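Local atomic coordinates of metallo-beta-lactamase FIM-1 (Pseudomonas aeruginosa, PDB entry 6V3Q), a protein that probably hydrolyses beta-lactam antibiotics with the help of zinc, opening the lactam ring to a substituted beta-amino acid and so giving resistance. Residues Leu190-Arg195 and Glu213-Thr218. Sequence-based numbering, arbitrary orientation.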
loop_
_atom_site.group_PDB
_atom_site.type_symbol
_atom_site.label_atom_id
_atom_site.label_comp_id
_atom_site.label_asym_id
_atom_site.label_seq_id
_atom_site.Cartn_x
_atom_site.Cartn_y
_atom_site.Cartn_z
ATOM N N LEU A 190 -25.314 -5.879 11.094
ATOM C CA LEU A 190 -26.654 -5.378 11.386
ATOM C C LEU A 190 -26.890 -5.235 12.885
ATOM O O LEU A 190 -27.676 -4.378 13.309
ATOM C CB LEU A 190 -27.707 -6.300 10.770
ATOM C CG LEU A 190 -27.708 -6.387 9.243
ATOM C CD1 LEU A 190 -28.888 -7.210 8.745
ATOM C CD2 LEU A 190 -27.714 -4.989 8.626
ATOM N N ALA A 191 -26.235 -6.066 13.698
ATOM C CA ALA A 191 -26.368 -5.934 15.145
ATOM C C ALA A 191 -25.727 -4.644 15.639
ATOM O O ALA A 191 -26.231 -4.016 16.578
ATOM C CB ALA A 191 -25.749 -7.145 15.844
ATOM N N VAL A 192 -24.614 -4.236 15.024
ATOM C CA VAL A 192 -23.984 -2.974 15.391
ATOM C C VAL A 192 -24.867 -1.806 14.979
ATOM O O VAL A 192 -25.079 -0.863 15.751
ATOM C CB VAL A 192 -22.584 -2.870 14.757
ATOM C CG1 VAL A 192 -21.956 -1.513 15.054
ATOM C CG2 VAL A 192 -21.691 -4.004 15.242
ATOM N N ALA A 193 -25.397 -1.851 13.752
ATOM C CA ALA A 193 -26.252 -0.774 13.267
ATOM C C ALA A 193 -27.497 -0.615 14.128
ATOM O O ALA A 193 -28.002 0.501 14.292
ATOM C CB ALA A 193 -26.647 -1.033 11.813
ATOM N N GLN A 194 -27.999 -1.715 14.687
ATOM C CA GLN A 194 -29.192 -1.644 15.519
ATOM C C GLN A 194 -28.866 -1.215 16.943
ATOM O O GLN A 194 -29.688 -0.555 17.592
ATOM C CB GLN A 194 -29.911 -2.994 15.517
ATOM C CG GLN A 194 -31.312 -2.945 16.098
ATOM C CD GLN A 194 -32.054 -4.255 15.926
ATOM O OE1 GLN A 194 -31.725 -5.057 15.053
ATOM N NE2 GLN A 194 -33.059 -4.482 16.764
ATOM N N ARG A 195 -27.683 -1.577 17.448
ATOM C CA ARG A 195 -27.293 -1.151 18.788
ATOM C C ARG A 195 -27.020 0.349 18.836
ATOM O O ARG A 195 -27.407 1.027 19.797
ATOM C CB ARG A 195 -26.068 -1.939 19.253
ATOM C CG ARG A 195 -25.519 -1.507 20.603
ATOM C CD ARG A 195 -26.574 -1.596 21.699
ATOM N NE ARG A 195 -26.020 -1.273 23.009
ATOM C CZ ARG A 195 -25.842 -0.035 23.458
ATOM N NH1 ARG A 195 -26.167 1.008 22.700
ATOM N NH2 ARG A 195 -25.333 0.164 24.667
ATOM N N GLU A 213 -23.808 4.445 5.445
ATOM C CA GLU A 213 -23.737 3.666 4.213
ATOM C C GLU A 213 -22.664 2.590 4.286
ATOM O O GLU A 213 -22.733 1.609 3.539
ATOM C CB GLU A 213 -23.476 4.579 3.013
ATOM C CG GLU A 213 -22.113 5.254 3.005
ATOM C CD GLU A 213 -22.050 6.460 3.920
ATOM O OE1 GLU A 213 -23.088 6.816 4.518
ATOM O OE2 GLU A 213 -20.961 7.059 4.039
ATOM N N LEU A 214 -21.672 2.757 5.167
ATOM C CA LEU A 214 -20.698 1.697 5.405
ATOM C C LEU A 214 -21.363 0.437 5.941
ATOM O O LEU A 214 -20.893 -0.674 5.671
ATOM C CB LEU A 214 -19.618 2.179 6.377
ATOM C CG LEU A 214 -18.621 3.210 5.841
ATOM C CD1 LEU A 214 -17.428 3.343 6.775
ATOM C CD2 LEU A 214 -18.172 2.833 4.443
ATOM N N PHE A 215 -22.446 0.589 6.706
ATOM C CA PHE A 215 -23.214 -0.572 7.144
ATOM C C PHE A 215 -23.847 -1.283 5.954
ATOM O O PHE A 215 -23.757 -2.509 5.826
ATOM C CB PHE A 215 -24.288 -0.143 8.144
ATOM C CG PHE A 215 -23.749 0.227 9.497
ATOM C CD1 PHE A 215 -24.310 1.267 10.222
ATOM C CD2 PHE A 215 -22.687 -0.471 10.049
ATOM C CE1 PHE A 215 -23.816 1.609 11.467
ATOM C CE2 PHE A 215 -22.189 -0.132 11.299
ATOM C CZ PHE A 215 -22.756 0.908 12.004
ATOM N N GLU A 216 -24.504 -0.521 5.076
ATOM C CA GLU A 216 -25.100 -1.109 3.881
ATOM C C GLU A 216 -24.047 -1.807 3.030
ATOM O O GLU A 216 -24.257 -2.933 2.562
ATOM C CB GLU A 216 -25.812 -0.030 3.065
ATOM C CG GLU A 216 -26.261 -0.504 1.692
ATOM C CD GLU A 216 -26.799 0.624 0.837
ATOM O OE1 GLU A 216 -26.926 0.431 -0.390
ATOM O OE2 GLU A 216 -27.095 1.703 1.391
ATOM N N LEU A 217 -22.901 -1.153 2.826
ATOM C CA LEU A 217 -21.856 -1.719 1.978
ATOM C C LEU A 217 -21.366 -3.056 2.521
ATOM O O LEU A 217 -21.270 -4.043 1.781
ATOM C CB LEU A 217 -20.698 -0.729 1.852
ATOM C CG LEU A 217 -19.461 -1.227 1.098
ATOM C CD1 LEU A 217 -19.861 -1.733 -0.280
ATOM C CD2 LEU A 217 -18.399 -0.138 0.994
ATOM N N THR A 218 -21.054 -3.109 3.820
ATOM C CA THR A 218 -20.516 -4.336 4.402
ATOM C C THR A 218 -21.573 -5.431 4.460
ATOM O O THR A 218 -21.272 -6.604 4.213
ATOM C CB THR A 218 -19.964 -4.063 5.802
ATOM O OG1 THR A 218 -19.093 -2.927 5.763
ATOM C CG2 THR A 218 -19.184 -5.270 6.304
#
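The F215 ring takes the methyl of A193 over one face: CB stands 3.9 Å from the ring centroid and 21° off the normal, a CH-pi contact. It is shifted toward the rim, so its nearest ring atom is CD1, at 3.6 Å from A193 CB. V192 reaches the far end of the same ring obliquely, its CG1 4.0 Å from F215 CZ and about as far from CE2. With CG1 anti to the backbone N of V192 (chi1 176°), it is this branch that meets the ring. No hydrogen bond crosses the contact; the F215 ring bridges the two helices, whose nearest CA atoms, those of A193 and F215, are 6.8 Å apart. One turn on, T218 OG1 bonds back to L214 O at 2.9 Å, and T218 N reaches that oxygen from the opposite face of the carbonyl plane; OG1 is also bonded to the backbone N of R167. The contact joins helix 185-195 to the start of the C-terminal helix 213-226, in one of the two outer helical layers of the alpha-beta/beta-alpha metallo-beta-lactamase fold. F215 also touches V189, and V192 packs on P141, just beyond strand 137-139.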